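Local coordinates for putative large adhesion protein (Lap) involved in biofilm formation (Marinobacter hydrocarbonoclasticus ATCC 49840, PDB 6M8M) that binds sugars such as glucose through a calcium-binding PA14 domain of a large RTX adhesin, which probably attaches the bacterium to surfaces during biofilm formation, at residues A[45-48]-A[52-55]; A[92-97]-A[105-110]; A[138-141]-A[146-149]; A[141-146]-A[163-168]. All coordinates share one frame; numbering follows the deposited sequence. Where two conformers were deposited one is given.

Contact 1 of 4, residues A[45-48]-A[52-55]. With CA (calcium ion), chain D.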
loop_
_atom_site.group_PDB
_atom_site.type_symbol
_atom_site.label_atom_id
_atom_site.label_comp_id
_atom_site.label_asym_id
_atom_site.label_seq_id
_atom_site.Cartn_x
_atom_site.Cartn_y
_atom_site.Cartn_z
ATOM N N TYR A 45 8.363 3.902 -11.698
ATOM C CA TYR A 45 9.296 2.891 -12.182
ATOM C C TYR A 45 9.130 2.789 -13.688
ATOM O O TYR A 45 8.015 2.601 -14.180
ATOM C CB TYR A 45 9.010 1.558 -11.508
ATOM C CG TYR A 45 9.897 0.405 -11.948
ATOM C CD1 TYR A 45 9.631 -0.289 -13.117
ATOM C CD2 TYR A 45 10.966 -0.014 -11.180
ATOM C CE1 TYR A 45 10.417 -1.365 -13.514
ATOM C CE2 TYR A 45 11.754 -1.088 -11.572
ATOM C CZ TYR A 45 11.463 -1.762 -12.730
ATOM O OH TYR A 45 12.237 -2.854 -13.088
ATOM N N ALA A 46 10.236 2.933 -14.412
ATOM C CA ALA A 46 10.244 2.933 -15.872
ATOM C C ALA A 46 10.751 1.586 -16.361
ATOM O O ALA A 46 11.951 1.306 -16.304
ATOM C CB ALA A 46 11.137 4.060 -16.391
ATOM N N GLN A 47 9.844 0.750 -16.854
ATOM C CA GLN A 47 10.255 -0.532 -17.404
ATOM C C GLN A 47 11.151 -0.276 -18.606
ATOM O O GLN A 47 10.809 0.505 -19.494
ATOM C CB GLN A 47 9.023 -1.333 -17.817
ATOM C CG GLN A 47 9.347 -2.717 -18.350
ATOM C CD GLN A 47 8.125 -3.591 -18.444
ATOM O OE1 GLN A 47 7.192 -3.455 -17.640
ATOM N NE2 GLN A 47 8.126 -4.530 -19.378
ATOM N N GLY A 48 12.295 -0.940 -18.634
ATOM C CA GLY A 48 13.382 -0.587 -19.519
ATOM C C GLY A 48 14.500 -0.027 -18.671
ATOM O O GLY A 48 15.301 -0.782 -18.129
ATOM N N GLY A 52 13.210 -4.825 -15.570
ATOM C CA GLY A 52 12.092 -5.531 -16.149
ATOM C C GLY A 52 10.771 -5.169 -15.496
ATOM O O GLY A 52 10.681 -4.369 -14.558
ATOM N N ASN A 53 9.714 -5.777 -16.019
ATOM C CA ASN A 53 8.379 -5.563 -15.481
ATOM C C ASN A 53 8.356 -5.816 -13.980
ATOM O O ASN A 53 9.000 -6.740 -13.487
ATOM C CB ASN A 53 7.423 -6.527 -16.173
ATOM C CG ASN A 53 5.981 -6.204 -15.898
ATOM O OD1 ASN A 53 5.630 -5.057 -15.616
ATOM N ND2 ASN A 53 5.131 -7.209 -15.975
ATOM N N LEU A 54 7.618 -4.996 -13.245
ATOM C CA LEU A 54 7.410 -5.283 -11.833
ATOM C C LEU A 54 6.558 -6.531 -11.703
ATOM O O LEU A 54 5.498 -6.639 -12.321
ATOM C CB LEU A 54 6.724 -4.121 -11.133
ATOM C CG LEU A 54 7.564 -2.847 -11.057
ATOM C CD1 LEU A 54 6.792 -1.799 -10.250
ATOM C CD2 LEU A 54 8.934 -3.075 -10.444
ATOM N N SER A 55 7.007 -7.475 -10.892
ATOM C CA SER A 55 6.243 -8.708 -10.748
ATOM C C SER A 55 6.387 -9.406 -9.404
ATOM O O SER A 55 5.704 -10.414 -9.209
ATOM C CB SER A 55 6.605 -9.695 -11.850
ATOM O OG SER A 55 7.929 -10.137 -11.652
HETATM CA CA CA D . 5.227 -2.964 -16.577
HETATM O O HOH W 1 3.925 -4.550 -17.940
#
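One face of the Tyr-45 ring carries Leu-54, whose CD2 methyl sits 3.5 Å from the ring centroid and only 7° off the normal, a CH-pi contact over the centre. At the edge of the same ring, near its plane, lies the carbonyl of Gly-52. The phenol reaches it because CG stands anti to the backbone N (chi1 179°), and Tyr-45 OH donates to Gly-52 O at 2.6 Å, in the carbonyl plane on a lone pair. A tyrosine suits this place, since its ring packs against leucine while its hydroxyl holds a loop carbonyl. Outside the two segments, Phe-63 meets the ring edge-to-face. Residues 45-48 and 52-55 close a calcium-binding loop between strand 38-45 and helix 57-66 of the PA14 fold. Gln-47 OE1 and Asn-53 OD1 each bind the calcium at 2.3 Å, their amide planes turned 37° against each other. Gln-47 OE1 and Asn-53 OD1 approach to 3.0 Å, a closeness the shared cation explains. Neutral amides offer the metal a carbonyl oxygen without adding charge, while Asp-113 and Gln-182 O complete the protein ligands. Extended beyond CG, the Gln-47 chain spans from its backbone to the ion, where water 1 is a further ligand.

Contact 2 of 4, residues A[92-97]-A[105-110]. With CA (calcium ion), chain C.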
loop_
_atom_site.group_PDB
_atom_site.type_symbol
_atom_site.label_atom_id
_atom_site.label_comp_id
_atom_site.label_asym_id
_atom_site.label_seq_id
_atom_site.Cartn_x
_atom_site.Cartn_y
_atom_site.Cartn_z
ATOM N N LYS A 92 -2.932 9.911 -13.203
ATOM C CA LYS A 92 -3.571 8.689 -12.716
ATOM C C LYS A 92 -3.391 8.470 -11.216
ATOM O O LYS A 92 -4.330 8.026 -10.547
ATOM C CB LYS A 92 -3.117 7.480 -13.547
ATOM C CG LYS A 92 -3.623 7.521 -14.983
ATOM C CD LYS A 92 -5.130 7.247 -15.029
ATOM C CE LYS A 92 -5.738 7.486 -16.402
ATOM N NZ LYS A 92 -5.011 6.807 -17.490
ATOM N N VAL A 93 -2.226 8.779 -10.647
ATOM C CA VAL A 93 -2.080 8.591 -9.207
ATOM C C VAL A 93 -3.019 9.541 -8.475
ATOM O O VAL A 93 -3.581 9.191 -7.430
ATOM C CB VAL A 93 -0.618 8.711 -8.729
ATOM C CG1 VAL A 93 -0.043 10.085 -8.950
ATOM C CG2 VAL A 93 -0.533 8.325 -7.256
ATOM N N GLN A 94 -3.238 10.742 -9.016
ATOM C CA GLN A 94 -4.168 11.674 -8.392
ATOM C C GLN A 94 -5.572 11.079 -8.353
ATOM O O GLN A 94 -6.235 11.095 -7.309
ATOM C CB GLN A 94 -4.151 13.006 -9.139
ATOM C CG GLN A 94 -2.879 13.822 -8.951
ATOM C CD GLN A 94 -1.723 13.411 -9.843
ATOM O OE1 GLN A 94 -1.863 12.611 -10.765
ATOM N NE2 GLN A 94 -0.566 13.987 -9.573
ATOM N N SER A 95 -6.035 10.522 -9.470
ATOM C CA SER A 95 -7.350 9.891 -9.476
ATOM C C SER A 95 -7.390 8.679 -8.553
ATOM O O SER A 95 -8.362 8.476 -7.814
ATOM C CB SER A 95 -7.719 9.495 -10.902
ATOM O OG SER A 95 -7.828 10.638 -11.732
ATOM N N PHE A 96 -6.333 7.861 -8.586
ATOM C CA PHE A 96 -6.263 6.642 -7.776
ATOM C C PHE A 96 -6.430 6.923 -6.298
ATOM O O PHE A 96 -7.142 6.187 -5.611
ATOM C CB PHE A 96 -4.900 6.001 -8.082
ATOM C CG PHE A 96 -4.517 4.774 -7.281
ATOM C CD1 PHE A 96 -4.911 3.508 -7.689
ATOM C CD2 PHE A 96 -3.632 4.878 -6.233
ATOM C CE1 PHE A 96 -4.472 2.383 -7.030
ATOM C CE2 PHE A 96 -3.184 3.754 -5.563
ATOM C CZ PHE A 96 -3.604 2.503 -5.981
ATOM N N LEU A 97 -5.774 7.959 -5.795
ATOM C CA LEU A 97 -5.749 8.235 -4.363
ATOM C C LEU A 97 -7.021 8.900 -3.847
ATOM O O LEU A 97 -7.149 9.096 -2.631
ATOM C CB LEU A 97 -4.535 9.094 -4.020
ATOM C CG LEU A 97 -3.179 8.407 -4.113
ATOM C CD1 LEU A 97 -2.065 9.389 -3.779
ATOM C CD2 LEU A 97 -3.083 7.181 -3.234
ATOM N N SER A 105 2.739 15.555 -2.329
ATOM C CA SER A 105 3.721 16.626 -2.225
ATOM C C SER A 105 4.030 17.267 -3.565
ATOM O O SER A 105 4.493 18.423 -3.600
ATOM C CB SER A 105 5.024 16.081 -1.631
ATOM O OG SER A 105 5.508 15.000 -2.417
ATOM N N THR A 106 3.766 16.573 -4.661
ATOM C CA THR A 106 4.042 17.050 -6.004
ATOM C C THR A 106 3.298 16.111 -6.939
ATOM O O THR A 106 2.800 15.059 -6.520
ATOM C CB THR A 106 5.549 17.048 -6.289
ATOM O OG1 THR A 106 5.801 17.760 -7.504
ATOM C CG2 THR A 106 6.094 15.644 -6.407
ATOM N N ASP A 107 3.251 16.469 -8.217
ATOM C CA ASP A 107 2.793 15.554 -9.256
ATOM C C ASP A 107 4.012 14.765 -9.711
ATOM O O ASP A 107 4.894 15.335 -10.377
ATOM C CB ASP A 107 2.184 16.321 -10.413
ATOM C CG ASP A 107 1.681 15.416 -11.526
ATOM O OD1 ASP A 107 1.832 14.175 -11.416
ATOM O OD2 ASP A 107 1.116 15.932 -12.524
ATOM N N PRO A 108 4.148 13.501 -9.339
ATOM C CA PRO A 108 5.347 12.750 -9.719
ATOM C C PRO A 108 5.394 12.506 -11.218
ATOM O O PRO A 108 4.381 12.533 -11.908
ATOM C CB PRO A 108 5.200 11.438 -8.948
ATOM C CG PRO A 108 3.722 11.260 -8.820
ATOM C CD PRO A 108 3.131 12.651 -8.692
ATOM N N GLU A 109 6.595 12.263 -11.720
ATOM C CA GLU A 109 6.753 11.956 -13.134
ATOM C C GLU A 109 5.918 10.740 -13.507
ATOM O O GLU A 109 5.653 9.864 -12.677
ATOM C CB GLU A 109 8.227 11.703 -13.446
ATOM C CG GLU A 109 8.772 10.439 -12.828
ATOM C CD GLU A 109 10.292 10.413 -12.771
ATOM O OE1 GLU A 109 10.874 11.108 -11.906
ATOM O OE2 GLU A 109 10.908 9.703 -13.587
ATOM N N ASN A 110 5.481 10.712 -14.757
ATOM C CA ASN A 110 4.722 9.587 -15.279
ATOM C C ASN A 110 5.651 8.437 -15.671
ATOM O O ASN A 110 6.823 8.638 -15.998
ATOM C CB ASN A 110 3.937 10.028 -16.506
ATOM C CG ASN A 110 2.985 11.170 -16.206
ATOM O OD1 ASN A 110 2.508 11.320 -15.081
ATOM N ND2 ASN A 110 2.715 11.990 -17.202
HETATM CA CA CA C . 2.322 12.495 -13.047
HETATM O O HOH W 2 -0.386 15.922 -7.425
HETATM O O HOH W 3 0.225 11.601 -12.293
HETATM O O HOH W 4 0.586 13.830 -14.199
HETATM O O HOH W 5 2.748 10.269 -12.137
HETATM O O HOH W 6 3.633 14.074 -14.281
#
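Asp-107 OD1 is gripped twice: it binds the calcium ion at 2.4 Å and accepts a hydrogen bond from Gln-94 NE2 at 3.0 Å, with an N-H...O angle of 156°. The amide comes from above the carboxylate, the two planes standing 82° apart, while OD1 lies close to the amide plane of Gln-94. A bend at chi2 (82°) turns the glutamine of helix 92-96 toward the loop. The other arm of the amide, Gln-94 OE1, accepts a hydrogen bond from water 3 at 2.8 Å, and that water is itself a calcium ligand, so one side chain holds two of the seven first-shell ligands. A glutamine suits this second-shell place because it offers a donor and an acceptor together. Next to it, Val-93 CG1 packs against CG of the Pro-108 ring at 3.9 Å, with Tyr-42 of strand 38-45 touching both residues. Asn-110 OD1, Pro-108 O and waters 4, 5 and 6 complete the calcium shell. Water 4 also donates to Asp-107 OD2 at 2.7 Å. With a single carboxylate among its protein ligands and four waters, the ion's charge is probably only partly balanced by its first shell, and Gln-94 probably steadies the aspartate without adding charge.

Contact 3 of 4, residues A[138-141]-A[146-149]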
loop_
_atom_site.group_PDB
_atom_site.type_symbol
_atom_site.label_atom_id
_atom_site.label_comp_id
_atom_site.label_asym_id
_atom_site.label_seq_id
_atom_site.Cartn_x
_atom_site.Cartn_y
_atom_site.Cartn_z
ATOM N N GLY A 138 0.208 -6.512 -7.167
ATOM C CA GLY A 138 0.604 -7.210 -5.965
ATOM C C GLY A 138 0.869 -6.309 -4.775
ATOM O O GLY A 138 0.875 -5.087 -4.868
ATOM N N TYR A 139 1.120 -6.964 -3.647
ATOM C CA TYR A 139 1.337 -6.243 -2.403
ATOM C C TYR A 139 1.875 -7.186 -1.338
ATOM O O TYR A 139 1.768 -8.414 -1.441
ATOM C CB TYR A 139 0.043 -5.596 -1.859
ATOM C CG TYR A 139 -1.030 -6.630 -1.645
ATOM C CD1 TYR A 139 -1.822 -7.035 -2.699
ATOM C CD2 TYR A 139 -1.202 -7.267 -0.420
ATOM C CE1 TYR A 139 -2.770 -8.019 -2.553
ATOM C CE2 TYR A 139 -2.156 -8.282 -0.263
ATOM C CZ TYR A 139 -2.930 -8.650 -1.344
ATOM O OH TYR A 139 -3.874 -9.657 -1.206
ATOM N N ARG A 140 2.419 -6.582 -0.283
ATOM C CA ARG A 140 2.748 -7.286 0.947
ATOM C C ARG A 140 2.466 -6.354 2.114
ATOM O O ARG A 140 2.842 -5.173 2.064
ATOM C CB ARG A 140 4.209 -7.723 0.999
ATOM C CG ARG A 140 4.528 -8.415 2.340
ATOM C CD ARG A 140 5.928 -8.947 2.412
ATOM N NE ARG A 140 6.072 -10.116 1.562
ATOM C CZ ARG A 140 7.231 -10.690 1.295
ATOM N NH1 ARG A 140 8.357 -10.191 1.797
ATOM N NH2 ARG A 140 7.267 -11.743 0.504
ATOM N N ILE A 141 1.824 -6.875 3.156
ATOM C CA ILE A 141 1.640 -6.184 4.429
ATOM C C ILE A 141 2.447 -6.917 5.490
ATOM O O ILE A 141 2.318 -8.134 5.645
ATOM C CB ILE A 141 0.158 -6.139 4.856
ATOM C CG1 ILE A 141 -0.707 -5.573 3.728
ATOM C CG2 ILE A 141 0.023 -5.361 6.163
ATOM C CD1 ILE A 141 -2.156 -5.359 4.090
ATOM N N GLN A 146 6.678 -9.072 10.299
ATOM C CA GLN A 146 6.189 -10.366 9.852
ATOM C C GLN A 146 5.111 -10.193 8.792
ATOM O O GLN A 146 4.228 -9.354 8.930
ATOM C CB GLN A 146 5.621 -11.135 11.035
ATOM C CG GLN A 146 6.686 -11.540 12.041
ATOM C CD GLN A 146 7.597 -12.629 11.494
ATOM O OE1 GLN A 146 7.126 -13.674 11.034
ATOM N NE2 GLN A 146 8.900 -12.382 11.519
ATOM N N THR A 147 5.173 -11.000 7.749
ATOM C CA THR A 147 4.171 -10.939 6.695
ATOM C C THR A 147 2.835 -11.412 7.220
ATOM O O THR A 147 2.725 -12.518 7.764
ATOM C CB THR A 147 4.607 -11.810 5.522
ATOM O OG1 THR A 147 5.843 -11.294 5.037
ATOM C CG2 THR A 147 3.566 -11.817 4.427
ATOM N N VAL A 148 1.805 -10.598 7.024
ATOM C CA VAL A 148 0.451 -10.946 7.435
ATOM C C VAL A 148 -0.528 -10.947 6.276
ATOM O O VAL A 148 -1.672 -11.385 6.451
ATOM C CB VAL A 148 -0.065 -10.049 8.581
ATOM C CG1 VAL A 148 0.852 -10.159 9.811
ATOM C CG2 VAL A 148 -0.204 -8.603 8.143
ATOM N N ALA A 149 -0.152 -10.429 5.112
ATOM C CA ALA A 149 -0.996 -10.519 3.925
ATOM C C ALA A 149 -0.110 -10.273 2.721
ATOM O O ALA A 149 0.815 -9.459 2.799
ATOM C CB ALA A 149 -2.119 -9.473 3.943
#
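Ile-141 faces both Val-148 and Ala-149, the signature of a classic beta bulge in the antiparallel hairpin of strands 139-143 and 146-151. Its two branches divide the work. Ile-141 CG2, anti to the backbone N, meets Val-148 CG2 at 3.8 Å with the side chains crossed at about a right angle, whereas Ile-141 CD1 at the end of the other branch touches Ala-149 CB at 4.1 Å. A branched isoleucine can thus serve two neighbours at once, and alanine's small CB fits against the CD1 branch. Phe-131 and Val-133 of strand 128-136 also pack on Ile-141, which places this face in the interior between the sheets. Arg-140 turns to other company: its chain crosses Thr-147 at about a right angle, with CD 3.5 Å from Thr-147 OG1 and that hydroxyl lying over one face of the guanidinium group. The bend at chi3 (-72°) redirects the chain, and NH2 forms a salt bridge with Glu-150 OE2. Arginine suits this partly exposed place because its aliphatic part packs on Thr-147 while its charged end pairs with the glutamate. The Tyr-139 ring lies obliquely beside Ala-149, Tyr-139 CE2 reaching 4.1 Å from Ala-149 C. At the bulge Ile-141 O accepts from Val-148 N at 2.9 Å and, weakly, from Ala-149 N, while Ile-141 N donates to Ala-149 O at 2.8 Å in a nearly straight bond (177°).

Contact 4 of 4, residues A[141-146]-A[163-168]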
loop_
_atom_site.group_PDB
_atom_site.type_symbol
_atom_site.label_atom_id
_atom_site.label_comp_id
_atom_site.label_asym_id
_atom_site.label_seq_id
_atom_site.Cartn_x
_atom_site.Cartn_y
_atom_site.Cartn_z
ATOM N N ILE A 141 1.824 -6.875 3.156
ATOM C CA ILE A 141 1.640 -6.184 4.429
ATOM C C ILE A 141 2.447 -6.917 5.490
ATOM O O ILE A 141 2.318 -8.134 5.645
ATOM C CB ILE A 141 0.158 -6.139 4.856
ATOM C CG1 ILE A 141 -0.707 -5.573 3.728
ATOM C CG2 ILE A 141 0.023 -5.361 6.163
ATOM C CD1 ILE A 141 -2.156 -5.359 4.090
ATOM N N GLU A 142 3.261 -6.178 6.220
ATOM C CA GLU A 142 4.020 -6.699 7.348
ATOM C C GLU A 142 3.641 -5.939 8.610
ATOM O O GLU A 142 3.478 -4.714 8.582
ATOM C CB GLU A 142 5.523 -6.552 7.094
ATOM C CG GLU A 142 6.042 -7.457 5.999
ATOM C CD GLU A 142 7.478 -7.164 5.597
ATOM O OE1 GLU A 142 8.040 -6.155 6.075
ATOM O OE2 GLU A 142 8.039 -7.949 4.799
ATOM N N VAL A 143 3.475 -6.659 9.712
ATOM C CA VAL A 143 3.223 -6.068 11.024
ATOM C C VAL A 143 4.341 -6.545 11.927
ATOM O O VAL A 143 4.581 -7.755 12.041
ATOM C CB VAL A 143 1.848 -6.455 11.576
ATOM C CG1 VAL A 143 1.722 -6.029 13.040
ATOM C CG2 VAL A 143 0.751 -5.807 10.740
ATOM N N ASN A 144 5.071 -5.597 12.512
ATOM C CA ASN A 144 6.231 -5.910 13.341
ATOM C C ASN A 144 7.186 -6.833 12.595
ATOM O O ASN A 144 7.755 -7.774 13.160
ATOM C CB ASN A 144 5.805 -6.480 14.685
ATOM C CG ASN A 144 5.272 -5.403 15.617
ATOM O OD1 ASN A 144 5.809 -4.296 15.677
ATOM N ND2 ASN A 144 4.191 -5.712 16.321
ATOM N N GLY A 145 7.355 -6.561 11.303
ATOM C CA GLY A 145 8.308 -7.258 10.472
ATOM C C GLY A 145 7.863 -8.601 9.939
ATOM O O GLY A 145 8.619 -9.223 9.181
ATOM N N GLN A 146 6.678 -9.072 10.299
ATOM C CA GLN A 146 6.189 -10.366 9.852
ATOM C C GLN A 146 5.111 -10.193 8.792
ATOM O O GLN A 146 4.228 -9.354 8.930
ATOM C CB GLN A 146 5.621 -11.135 11.035
ATOM C CG GLN A 146 6.686 -11.540 12.041
ATOM C CD GLN A 146 7.597 -12.629 11.494
ATOM O OE1 GLN A 146 7.126 -13.674 11.034
ATOM N NE2 GLN A 146 8.900 -12.382 11.519
ATOM N N SER A 163 -3.593 -13.539 6.940
ATOM C CA SER A 163 -3.558 -14.373 8.133
ATOM C C SER A 163 -3.913 -13.570 9.380
ATOM O O SER A 163 -3.601 -12.381 9.485
ATOM C CB SER A 163 -2.187 -15.022 8.319
ATOM O OG SER A 163 -1.135 -14.085 8.235
ATOM N N GLU A 164 -4.565 -14.229 10.337
ATOM C CA GLU A 164 -4.743 -13.631 11.648
ATOM C C GLU A 164 -3.378 -13.388 12.270
ATOM O O GLU A 164 -2.451 -14.189 12.097
ATOM C CB GLU A 164 -5.602 -14.530 12.535
ATOM C CG GLU A 164 -7.041 -14.643 12.045
ATOM C CD GLU A 164 -7.908 -15.570 12.875
ATOM O OE1 GLU A 164 -9.140 -15.402 12.868
ATOM O OE2 GLU A 164 -7.362 -16.478 13.521
ATOM N N PHE A 165 -3.238 -12.264 12.959
ATOM C CA PHE A 165 -2.004 -11.950 13.660
ATOM C C PHE A 165 -2.365 -11.397 15.026
ATOM O O PHE A 165 -3.359 -10.683 15.172
ATOM C CB PHE A 165 -1.107 -10.980 12.866
ATOM C CG PHE A 165 -1.729 -9.649 12.573
ATOM C CD1 PHE A 165 -2.541 -9.477 11.463
ATOM C CD2 PHE A 165 -1.463 -8.548 13.368
ATOM C CE1 PHE A 165 -3.098 -8.254 11.181
ATOM C CE2 PHE A 165 -2.026 -7.313 13.074
ATOM C CZ PHE A 165 -2.835 -7.171 11.981
ATOM N N THR A 166 -1.553 -11.723 16.015
ATOM C CA THR A 166 -1.733 -11.215 17.373
ATOM C C THR A 166 -0.588 -10.271 17.673
ATOM O O THR A 166 0.577 -10.600 17.446
ATOM C CB THR A 166 -1.793 -12.377 18.363
ATOM O OG1 THR A 166 -2.942 -13.178 18.038
ATOM C CG2 THR A 166 -1.902 -11.890 19.786
ATOM N N LEU A 167 -0.915 -9.084 18.146
ATOM C CA LEU A 167 0.133 -8.112 18.435
ATOM C C LEU A 167 1.068 -8.678 19.493
ATOM O O LEU A 167 0.635 -9.326 20.443
ATOM C CB LEU A 167 -0.484 -6.799 18.890
ATOM C CG LEU A 167 -1.456 -6.157 17.898
ATOM C CD1 LEU A 167 -2.061 -4.884 18.490
ATOM C CD2 LEU A 167 -0.792 -5.849 16.576
ATOM N N THR A 168 2.363 -8.453 19.297
ATOM C CA THR A 168 3.403 -9.064 20.120
ATOM C C THR A 168 4.388 -7.999 20.576
ATOM O O THR A 168 4.782 -7.129 19.794
ATOM C CB THR A 168 4.124 -10.165 19.312
ATOM O OG1 THR A 168 3.174 -11.166 18.911
ATOM C CG2 THR A 168 5.209 -10.829 20.134
#
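Val-143 points its CB toward the segment 163-168 and there forks into two methyl groups that share the Phe-165 ring. Val-143 CG2 lies over one face, 4.3 Å from the centroid and 26° off the ring normal, an off-centre CH-pi contact whose nearest ring atom is Phe-165 CE2 at 3.9 Å. Val-143 CG1, anti to the backbone N (chi1 170°), sits 4.0 Å from Phe-165 CE2 and also reaches Leu-167 CD2 at 4.3 Å. That leucine methyl in turn lies at the edge of the ring, in its plane, so valine and leucine meet the phenylalanine from different directions. The two branches of valine suit a place between an aromatic face and an aliphatic tip, and its beta-branched shape suits a strand. Next along, a type I' turn from Val-143 to Gln-146 reverses the chain. Asn-144 adopts the positive phi that this turn requires, a conformation asparagine tolerates well, and Gly-145 takes the following position, also with positive phi. The Asn-144 amide is anchored by His-173 and Ser-174. No hydrogen bond joins the segments; the apolar cluster packs the end of hairpin strand 139-143 against strand 158-166, with Val-148 of strand 146-151 and Tyr-129 of strand 128-136 beside Phe-165.

From the N terminus, contact 1 closes a short loop between strand 38-45 and helix 57-66, and contact 2 then closes the loop leaving helix 92-96 on the way to strand 113-122. These follow in series, each with its own calcium, their centres about 18 Å apart. Contact 3 closes the tight turn between strands 139-143 and 146-151. That turn lies within the first segment of contact 4, which spans further, to 163-168, so the two overlap at Ile-141 and Gln-146. They touch through Val-148, which packs on both Val-143 and Phe-165. Together they connect the hairpin with the facing sheet, on the opposite side of the chain's centre from contact 2.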